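Local coordinates for DUF724 domain-containing protein 6-like (Raphanus sativus, PDB 5ZWX) that reads a heterochromatic methylation mark on histone H3 through a pair of Agenet domains and probably links that mark to DNA methylation, at residues E144-G148 with A149-P153; V123-R126 with A127-E130; V41-S44 with D45-T48; F13-P16 with G17-V20. All blocks are in the same frame, centred on the assembly; numbering follows the deposited sequence.

Contact 1 (E144-G148 with A149-P153); sequences EWVNG and AWRPP
Trp145 sets the edge of its indole against the face of Trp150 in an edge-to-face aromatic pair whose planes stand 61° apart, with Trp145 CE3 lying 3.5 Å from Trp150 CE2. The same face of Trp150 also receives Trp145 CB, a CH-pi contact 4.1 Å from the centroid of the six-membered ring. One face of Trp145 is covered near its rim by the backbone of Gly148 and Ala149, while Trp150 CD1 sits in plane at its edge. With CG anti to the backbone N (chi1 172°), Trp145 folds back over the turn. Replacing Trp150 with an alanine would probably leave the edge of Trp145 without its aromatic mate and open a gap against Pro79 and Arg78. The Arg151 guanidinium presents a face to Val146 CG1, which lies 3.7 Å from Arg151 CZ over the centre of the group, and a water joins Arg151 NE to Val146 O. A type I' turn closes this antiparallel hairpin, and Val146 N reaches Ala149 O at 2.8 Å in a nearly straight bond. Both tryptophans lean on Arg78 of strand 77-78 and on Pro79, while strand 139-146 also pairs with strand 98-103.

Contact 2 (V123-R126 with A127-E130); sequences VYFR and ASKE
Phe125 faces both Lys129 and Glu130, a G1 beta bulge that ends the turn between strands 120-125 and 130-135 in what is probably the second, Tudor-like Agenet domain of the cassette. Ala127 carries the chain out of Arg126 into the bend, its methyl directed away from strand 120-125. Next comes Ser128, whose OG lies 3.4 Å from Phe125 CB; the hydroxyl oxygen rests against that methylene while its proton goes to the Glu130 carboxylate. Lys129 takes the positive phi of the bulge, 50°, and its N gives a weak bond to Arg126 O at 3.3 Å. Its side chain runs beside Tyr124 and points the same way, with Lys129 CG 4.0 Å from Tyr124 OH. A glycine in place of Tyr124 would probably open a gap beside Lys129 and uncover the Glu130 carbonyl, since Tyr124 CD1 rests 3.3 Å from Glu130 O. Glu130 restores the antiparallel pairing: Phe125 N reaches Glu130 O at 2.8 Å and 174°, and Glu130 N returns a bond to Phe125 O on a lone pair. The bound peptide places a modified side chain, presumably the dimethyllysine, against Phe125 and Ser128 and bonds it to Glu130 OE1. Ser128 steadies that acceptor, its OG donating to Glu130 OE1 at 2.7 Å on the anti side of the carboxylate, 18° out of plane.

Contact 3 (V41-S44 with D45-T48); sequences VPSS and DSTT
Between Ser43 and Ser46 the backbone doubles back, bringing Ser43 CA within 5.1 Å of Ser46 CA, with Ser44 and Asp45 at the bend. Side chains and a water do much of the linking across it. Ser43 OG sits between its own backbone N and carbonyl carbon (chi1 43°), a position that turns the hydroxyl inward to give a weak hydrogen bond to Asp45 O at 2.8 Å. Ser46 points its CB at the opposing arm, and the fit is close, with Ser46 CB 3.0 Å from Ser43 O. Beyond it, Ser46 OG shares a water with the backbone: the water accepts from Ser43 N at 2.8 Å and is 3.0 Å from Ser46 OG, a small polar bridge spanning the loop. Pro42 lays its ring carbons against two oxygens, Pro42 CB lying 3.7 Å from Ser46 OG and 3.5 Å from Thr48 O. Pro42 is itself pressed against Ile8 and Cys51, while Thr48 OG1 bonds to Lys50 N further along the same loop. What results is an irregular, serine-rich connection between strands 32-40 and 51-55, an antiparallel neighbouring pair in the SH3-like barrel of the Agenet domain.

Contact 4 (F13-P16 with G17-V20); sequences FLKP and GAAV
Phe13 and Val20 meet through their first torsions: Phe13 places CG between its backbone N and carbonyl carbon (chi1 76°), and Val20, whose CB already points toward the other arm, holds CG1 anti to its carbonyl carbon (chi1 -70°). The methyl arrives at the edge of the ring, in its plane, with Val20 CG1 3.9 Å from Phe13 CE2. Leu14 CD1 touches the same methyl at 4.0 Å from Val20 CG1, and the two aliphatic chains cross at about a right angle. Further round the bend, Ala18 directs its CB at the other arm, 3.4 Å from Phe13 O and 3.1 Å from Lys15 O. A type II turn makes this possible: Ala18 N bonds to Lys15 O at 2.9 Å, the donor tilted 31° from the carbonyl plane. Gly17 takes the third position of the turn with positive phi, where any CB would collide with Pro16 O. Val38 of strand 32-40 lies under Leu14, Ala18 and Val20, and the backbones of Gly17 and Ala18 also bond to it. Directional bonding across the turn thus falls to one backbone N-H and carbonyl, while the side chains contribute dispersion through a small apolar cluster at the entry to strand 19-22.

Overall arrangement
Three of the four contacts form a connected series. Contact 4 is its middle member: Phe13 CE1 packs 3.9 Å from Trp145 NE1 of contact 1, and Pro16 CD lies 4.0 Å from Val41 CG2 of contact 3. Pro79 is common to the first junction, touching Phe13 as well as both tryptophans of the hairpin. Contact 2 stands apart at the peptide-binding surface, its centre about 24 Å from that of contact 1 and about 38 Å from that of contact 3, the latter across the centre of the chain. Contacts 1, 2 and 4 nonetheless reach one curled antiparallel sheet, which joins the ligand site to the distant turns.

Contact 1 (E144-G148 with A149-P153)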
loop_
_atom_site.group_PDB
_atom_site.type_symbol
_atom_site.label_atom_id
_atom_site.label_comp_id
_atom_site.label_asym_id
_atom_site.label_seq_id
_atom_site.Cartn_x
_atom_site.Cartn_y
_atom_site.Cartn_z
ATOM N N GLU A 144 -5.533 -8.943 -1.484
ATOM C CA GLU A 144 -6.192 -8.063 -2.435
ATOM C C GLU A 144 -7.548 -7.712 -1.884
ATOM O O GLU A 144 -8.169 -8.528 -1.218
ATOM C CB GLU A 144 -6.330 -8.705 -3.820
ATOM C CG GLU A 144 -5.025 -8.802 -4.620
ATOM C CD GLU A 144 -4.542 -7.472 -5.219
ATOM O OE1 GLU A 144 -5.292 -6.477 -5.283
ATOM O OE2 GLU A 144 -3.396 -7.432 -5.668
ATOM N N TRP A 145 -7.955 -6.474 -2.095
ATOM C CA TRP A 145 -9.277 -6.002 -1.693
ATOM C C TRP A 145 -10.178 -6.083 -2.906
ATOM O O TRP A 145 -10.042 -5.328 -3.842
ATOM C CB TRP A 145 -9.168 -4.590 -1.135
ATOM C CG TRP A 145 -10.431 -3.915 -0.872
ATOM C CD1 TRP A 145 -11.013 -2.935 -1.623
ATOM C CD2 TRP A 145 -11.295 -4.143 0.246
ATOM N NE1 TRP A 145 -12.210 -2.548 -1.041
ATOM C CE2 TRP A 145 -12.387 -3.262 0.118
ATOM C CE3 TRP A 145 -11.234 -4.988 1.354
ATOM C CZ2 TRP A 145 -13.430 -3.226 1.049
ATOM C CZ3 TRP A 145 -12.271 -4.954 2.274
ATOM C CH2 TRP A 145 -13.350 -4.075 2.117
ATOM N N VAL A 146 -11.086 -7.050 -2.907
ATOM C CA VAL A 146 -11.847 -7.357 -4.095
ATOM C C VAL A 146 -13.297 -7.604 -3.675
ATOM O O VAL A 146 -13.567 -8.332 -2.713
ATOM C CB VAL A 146 -11.256 -8.584 -4.853
ATOM C CG1 VAL A 146 -11.987 -8.817 -6.156
ATOM C CG2 VAL A 146 -9.753 -8.386 -5.124
ATOM N N ASN A 147 -14.211 -6.945 -4.366
ATOM C CA ASN A 147 -15.634 -7.107 -4.058
ATOM C C ASN A 147 -15.967 -6.831 -2.601
ATOM O O ASN A 147 -16.748 -7.547 -2.000
ATOM C CB ASN A 147 -16.082 -8.516 -4.416
ATOM C CG ASN A 147 -16.773 -8.573 -5.744
ATOM O OD1 ASN A 147 -18.006 -8.604 -5.816
ATOM N ND2 ASN A 147 -15.988 -8.571 -6.815
ATOM N N GLY A 148 -15.345 -5.813 -2.028
ATOM C CA GLY A 148 -15.624 -5.436 -0.661
ATOM C C GLY A 148 -15.122 -6.409 0.374
ATOM O O GLY A 148 -15.600 -6.384 1.505
ATOM N N ALA A 149 -14.151 -7.255 0.016
ATOM C CA ALA A 149 -13.620 -8.220 0.988
ATOM C C ALA A 149 -12.201 -8.596 0.623
ATOM O O ALA A 149 -11.800 -8.387 -0.507
ATOM C CB ALA A 149 -14.497 -9.468 1.065
ATOM N N TRP A 150 -11.452 -9.169 1.560
ATOM C CA TRP A 150 -10.040 -9.484 1.306
ATOM C C TRP A 150 -9.875 -10.883 0.699
ATOM O O TRP A 150 -10.658 -11.805 0.990
ATOM C CB TRP A 150 -9.229 -9.370 2.605
ATOM C CG TRP A 150 -9.117 -7.968 3.117
ATOM C CD1 TRP A 150 -9.861 -7.386 4.093
ATOM C CD2 TRP A 150 -8.211 -6.958 2.646
ATOM N NE1 TRP A 150 -9.470 -6.079 4.280
ATOM C CE2 TRP A 150 -8.455 -5.790 3.401
ATOM C CE3 TRP A 150 -7.212 -6.934 1.670
ATOM C CZ2 TRP A 150 -7.743 -4.604 3.202
ATOM C CZ3 TRP A 150 -6.492 -5.752 1.474
ATOM C CH2 TRP A 150 -6.759 -4.611 2.237
ATOM N N ARG A 151 -8.866 -11.024 -0.152
ATOM C CA ARG A 151 -8.449 -12.311 -0.701
ATOM C C ARG A 151 -6.973 -12.517 -0.431
ATOM O O ARG A 151 -6.156 -11.750 -0.936
ATOM C CB ARG A 151 -8.696 -12.387 -2.202
ATOM C CG ARG A 151 -10.130 -12.170 -2.602
ATOM C CD ARG A 151 -10.301 -12.374 -4.090
ATOM N NE ARG A 151 -11.715 -12.392 -4.450
ATOM C CZ ARG A 151 -12.168 -12.457 -5.696
ATOM N NH1 ARG A 151 -11.310 -12.501 -6.710
ATOM N NH2 ARG A 151 -13.475 -12.468 -5.928
ATOM N N PRO A 152 -6.627 -13.555 0.352
ATOM C CA PRO A 152 -7.546 -14.478 1.040
ATOM C C PRO A 152 -8.322 -13.792 2.172
ATOM O O PRO A 152 -7.842 -12.790 2.700
ATOM C CB PRO A 152 -6.612 -15.559 1.599
ATOM C CG PRO A 152 -5.341 -15.428 0.836
ATOM C CD PRO A 152 -5.221 -13.981 0.470
ATOM N N PRO A 153 -9.508 -14.308 2.531
ATOM C CA PRO A 153 -10.347 -13.582 3.497
ATOM C C PRO A 153 -9.855 -13.586 4.949
ATOM O O PRO A 153 -8.916 -14.298 5.328
ATOM C CB PRO A 153 -11.700 -14.307 3.400
ATOM C CG PRO A 153 -11.377 -15.657 2.884
ATOM C CD PRO A 153 -10.211 -15.468 1.954
HETATM O O HOH W 1 -13.406 -11.162 -2.321
#

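Contact 2 (V123-R126 with A127-E130)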
loop_
_atom_site.group_PDB
_atom_site.type_symbol
_atom_site.label_atom_id
_atom_site.label_comp_id
_atom_site.label_asym_id
_atom_site.label_seq_id
_atom_site.Cartn_x
_atom_site.Cartn_y
_atom_site.Cartn_z
ATOM N N VAL A 123 13.483 -11.046 -3.053
ATOM C CA VAL A 123 12.167 -10.748 -3.593
ATOM C C VAL A 123 12.377 -10.119 -4.964
ATOM O O VAL A 123 13.202 -9.210 -5.121
ATOM C CB VAL A 123 11.371 -9.788 -2.687
ATOM C CG1 VAL A 123 10.031 -9.357 -3.365
ATOM C CG2 VAL A 123 11.076 -10.441 -1.333
ATOM N N TYR A 124 11.677 -10.665 -5.951
ATOM C CA TYR A 124 11.715 -10.154 -7.308
ATOM C C TYR A 124 10.522 -9.235 -7.529
ATOM O O TYR A 124 9.381 -9.583 -7.201
ATOM C CB TYR A 124 11.706 -11.299 -8.331
ATOM C CG TYR A 124 11.740 -10.798 -9.765
ATOM C CD1 TYR A 124 12.909 -10.222 -10.293
ATOM C CD2 TYR A 124 10.613 -10.862 -10.576
ATOM C CE1 TYR A 124 12.949 -9.747 -11.588
ATOM C CE2 TYR A 124 10.652 -10.389 -11.885
ATOM C CZ TYR A 124 11.823 -9.830 -12.377
ATOM O OH TYR A 124 11.882 -9.355 -13.666
ATOM N N PHE A 125 10.796 -8.058 -8.089
ATOM C CA PHE A 125 9.741 -7.115 -8.454
ATOM C C PHE A 125 9.643 -7.020 -9.974
ATOM O O PHE A 125 10.573 -6.568 -10.650
ATOM C CB PHE A 125 10.023 -5.746 -7.849
ATOM C CG PHE A 125 10.190 -5.772 -6.348
ATOM C CD1 PHE A 125 9.093 -5.630 -5.503
ATOM C CD2 PHE A 125 11.444 -5.988 -5.792
ATOM C CE1 PHE A 125 9.242 -5.659 -4.131
ATOM C CE2 PHE A 125 11.631 -6.001 -4.405
ATOM C CZ PHE A 125 10.548 -5.832 -3.573
ATOM N N ARG A 126 8.506 -7.453 -10.502
ATOM C CA ARG A 126 8.362 -7.610 -11.932
ATOM C C ARG A 126 8.384 -6.276 -12.684
ATOM O O ARG A 126 9.084 -6.155 -13.682
ATOM C CB ARG A 126 7.069 -8.348 -12.254
ATOM C CG ARG A 126 6.704 -8.298 -13.716
ATOM C CD ARG A 126 5.259 -8.716 -13.916
ATOM N NE ARG A 126 5.129 -9.734 -14.951
ATOM C CZ ARG A 126 4.229 -9.694 -15.928
ATOM N NH1 ARG A 126 3.386 -8.674 -16.011
ATOM N NH2 ARG A 126 4.182 -10.669 -16.823
ATOM N N ALA A 127 7.611 -5.285 -12.223
ATOM C CA ALA A 127 7.492 -4.025 -12.979
ATOM C C ALA A 127 8.813 -3.255 -13.055
ATOM O O ALA A 127 9.115 -2.603 -14.067
ATOM C CB ALA A 127 6.404 -3.134 -12.365
ATOM N N SER A 128 9.592 -3.309 -11.980
ATOM C CA SER A 128 10.844 -2.543 -11.907
ATOM C C SER A 128 12.054 -3.407 -12.235
ATOM O O SER A 128 13.190 -2.911 -12.302
ATOM C CB SER A 128 11.004 -1.931 -10.518
ATOM O OG SER A 128 11.063 -2.967 -9.540
ATOM N N LYS A 129 11.793 -4.687 -12.486
ATOM C CA LYS A 129 12.833 -5.681 -12.760
ATOM C C LYS A 129 13.923 -5.623 -11.705
ATOM O O LYS A 129 15.132 -5.607 -12.034
ATOM C CB LYS A 129 13.441 -5.468 -14.152
ATOM C CG LYS A 129 12.462 -5.731 -15.285
ATOM C CD LYS A 129 13.103 -5.476 -16.640
ATOM C CE LYS A 129 13.045 -4.007 -17.039
ATOM N NZ LYS A 129 12.964 -3.115 -15.846
ATOM N N GLU A 130 13.496 -5.579 -10.447
ATOM C CA GLU A 130 14.439 -5.507 -9.326
ATOM C C GLU A 130 14.480 -6.798 -8.540
ATOM O O GLU A 130 13.499 -7.526 -8.491
ATOM C CB GLU A 130 14.091 -4.362 -8.384
ATOM C CG GLU A 130 14.429 -2.968 -8.935
ATOM C CD GLU A 130 13.964 -1.902 -8.002
ATOM O OE1 GLU A 130 12.729 -1.876 -7.731
ATOM O OE2 GLU A 130 14.812 -1.147 -7.482
#

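Contact 3 (V41-S44 with D45-T48)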
loop_
_atom_site.group_PDB
_atom_site.type_symbol
_atom_site.label_atom_id
_atom_site.label_comp_id
_atom_site.label_asym_id
_atom_site.label_seq_id
_atom_site.Cartn_x
_atom_site.Cartn_y
_atom_site.Cartn_z
ATOM N N VAL A 41 -14.454 13.225 1.121
ATOM C CA VAL A 41 -15.084 12.311 0.176
ATOM C C VAL A 41 -16.228 13.006 -0.556
ATOM O O VAL A 41 -16.684 14.058 -0.125
ATOM C CB VAL A 41 -15.624 11.032 0.868
ATOM C CG1 VAL A 41 -14.501 10.290 1.623
ATOM C CG2 VAL A 41 -16.809 11.367 1.759
ATOM N N PRO A 42 -16.658 12.451 -1.695
ATOM C CA PRO A 42 -17.851 13.034 -2.322
ATOM C C PRO A 42 -19.034 12.868 -1.391
ATOM O O PRO A 42 -19.275 11.777 -0.875
ATOM C CB PRO A 42 -18.027 12.210 -3.601
ATOM C CG PRO A 42 -16.639 11.707 -3.901
ATOM C CD PRO A 42 -16.008 11.452 -2.557
ATOM N N SER A 43 -19.737 13.957 -1.146
ATOM C CA SER A 43 -20.960 13.889 -0.364
ATOM C C SER A 43 -22.126 13.549 -1.300
ATOM O O SER A 43 -21.949 13.515 -2.512
ATOM C CB SER A 43 -21.172 15.209 0.367
ATOM O OG SER A 43 -20.900 16.307 -0.489
ATOM N N SER A 44 -23.320 13.293 -0.764
ATOM C CA SER A 44 -24.454 13.005 -1.637
ATOM C C SER A 44 -24.742 14.324 -2.364
ATOM O O SER A 44 -25.364 14.373 -3.424
ATOM C CB SER A 44 -25.657 12.495 -0.829
ATOM O OG SER A 44 -26.585 11.780 -1.637
ATOM N N ASP A 45 -24.199 15.380 -1.764
ATOM C CA ASP A 45 -24.246 16.764 -2.204
ATOM C C ASP A 45 -22.942 17.151 -2.899
ATOM O O ASP A 45 -22.191 17.956 -2.349
ATOM C CB ASP A 45 -24.425 17.636 -0.971
ATOM C CG ASP A 45 -25.006 16.848 0.199
ATOM O OD1 ASP A 45 -25.941 16.053 -0.033
ATOM O OD2 ASP A 45 -24.491 16.974 1.333
ATOM N N SER A 46 -22.620 16.583 -4.059
ATOM C CA SER A 46 -21.239 16.733 -4.540
ATOM C C SER A 46 -21.014 17.037 -6.020
ATOM O O SER A 46 -21.740 16.560 -6.902
ATOM C CB SER A 46 -20.448 15.474 -4.206
ATOM O OG SER A 46 -19.074 15.669 -4.480
ATOM N N THR A 47 -19.962 17.819 -6.265
ATOM C CA THR A 47 -19.517 18.172 -7.611
ATOM C C THR A 47 -18.352 17.301 -8.079
ATOM O O THR A 47 -17.915 17.410 -9.225
ATOM C CB THR A 47 -19.057 19.649 -7.704
ATOM O OG1 THR A 47 -17.921 19.854 -6.847
ATOM C CG2 THR A 47 -20.181 20.593 -7.305
ATOM N N THR A 48 -17.824 16.457 -7.199
ATOM C CA THR A 48 -16.747 15.571 -7.601
ATOM C C THR A 48 -17.122 14.112 -7.382
ATOM O O THR A 48 -18.107 13.797 -6.703
ATOM C CB THR A 48 -15.420 15.877 -6.839
ATOM O OG1 THR A 48 -14.354 15.130 -7.424
ATOM C CG2 THR A 48 -15.519 15.509 -5.353
HETATM O O HOH W 2 -18.393 16.385 -1.614
#

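Contact 4 (F13-P16 with G17-V20)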
loop_
_atom_site.group_PDB
_atom_site.type_symbol
_atom_site.label_atom_id
_atom_site.label_comp_id
_atom_site.label_asym_id
_atom_site.label_seq_id
_atom_site.Cartn_x
_atom_site.Cartn_y
_atom_site.Cartn_z
ATOM N N PHE A 13 -16.197 1.738 3.947
ATOM C CA PHE A 13 -15.002 2.097 4.721
ATOM C C PHE A 13 -14.530 3.517 4.416
ATOM O O PHE A 13 -13.750 4.092 5.171
ATOM C CB PHE A 13 -13.855 1.112 4.467
ATOM C CG PHE A 13 -13.155 1.312 3.147
ATOM C CD1 PHE A 13 -13.598 0.653 2.006
ATOM C CD2 PHE A 13 -12.039 2.142 3.051
ATOM C CE1 PHE A 13 -12.945 0.821 0.783
ATOM C CE2 PHE A 13 -11.383 2.315 1.838
ATOM C CZ PHE A 13 -11.849 1.664 0.701
ATOM N N LEU A 14 -14.996 4.083 3.308
ATOM C CA LEU A 14 -14.476 5.361 2.866
ATOM C C LEU A 14 -15.225 6.506 3.520
ATOM O O LEU A 14 -16.336 6.849 3.105
ATOM C CB LEU A 14 -14.556 5.461 1.339
ATOM C CG LEU A 14 -13.402 5.972 0.479
ATOM C CD1 LEU A 14 -12.022 5.576 1.031
ATOM C CD2 LEU A 14 -13.574 5.495 -0.985
ATOM N N LYS A 15 -14.634 7.085 4.557
ATOM C CA LYS A 15 -15.202 8.274 5.178
ATOM C C LYS A 15 -14.071 9.179 5.650
ATOM O O LYS A 15 -12.943 8.703 5.855
ATOM C CB LYS A 15 -16.125 7.890 6.349
ATOM C CG LYS A 15 -15.414 7.162 7.475
ATOM C CD LYS A 15 -16.383 6.684 8.551
ATOM C CE LYS A 15 -17.263 5.553 8.037
ATOM N NZ LYS A 15 -18.091 4.979 9.121
ATOM N N PRO A 16 -14.351 10.488 5.806
ATOM C CA PRO A 16 -13.306 11.360 6.345
ATOM C C PRO A 16 -12.718 10.770 7.619
ATOM O O PRO A 16 -13.471 10.287 8.466
ATOM C CB PRO A 16 -14.044 12.671 6.637
ATOM C CG PRO A 16 -15.220 12.658 5.714
ATOM C CD PRO A 16 -15.613 11.216 5.558
ATOM N N GLY A 17 -11.395 10.782 7.735
ATOM C CA GLY A 17 -10.740 10.287 8.927
ATOM C C GLY A 17 -10.288 8.846 8.796
ATOM O O GLY A 17 -9.403 8.408 9.517
ATOM N N ALA A 18 -10.894 8.107 7.870
ATOM C CA ALA A 18 -10.564 6.695 7.686
ATOM C C ALA A 18 -9.116 6.485 7.259
ATOM O O ALA A 18 -8.632 7.146 6.347
ATOM C CB ALA A 18 -11.472 6.062 6.663
ATOM N N ALA A 19 -8.465 5.514 7.884
ATOM C CA ALA A 19 -7.141 5.080 7.451
ATOM C C ALA A 19 -7.330 4.269 6.179
ATOM O O ALA A 19 -8.300 3.524 6.062
ATOM C CB ALA A 19 -6.463 4.256 8.523
ATOM N N VAL A 20 -6.410 4.407 5.229
ATOM C CA VAL A 20 -6.512 3.707 3.950
ATOM C C VAL A 20 -5.099 3.364 3.440
ATOM O O VAL A 20 -4.119 3.883 3.948
ATOM C CB VAL A 20 -7.222 4.571 2.867
ATOM C CG1 VAL A 20 -8.703 4.741 3.177
ATOM C CG2 VAL A 20 -6.537 5.937 2.749
#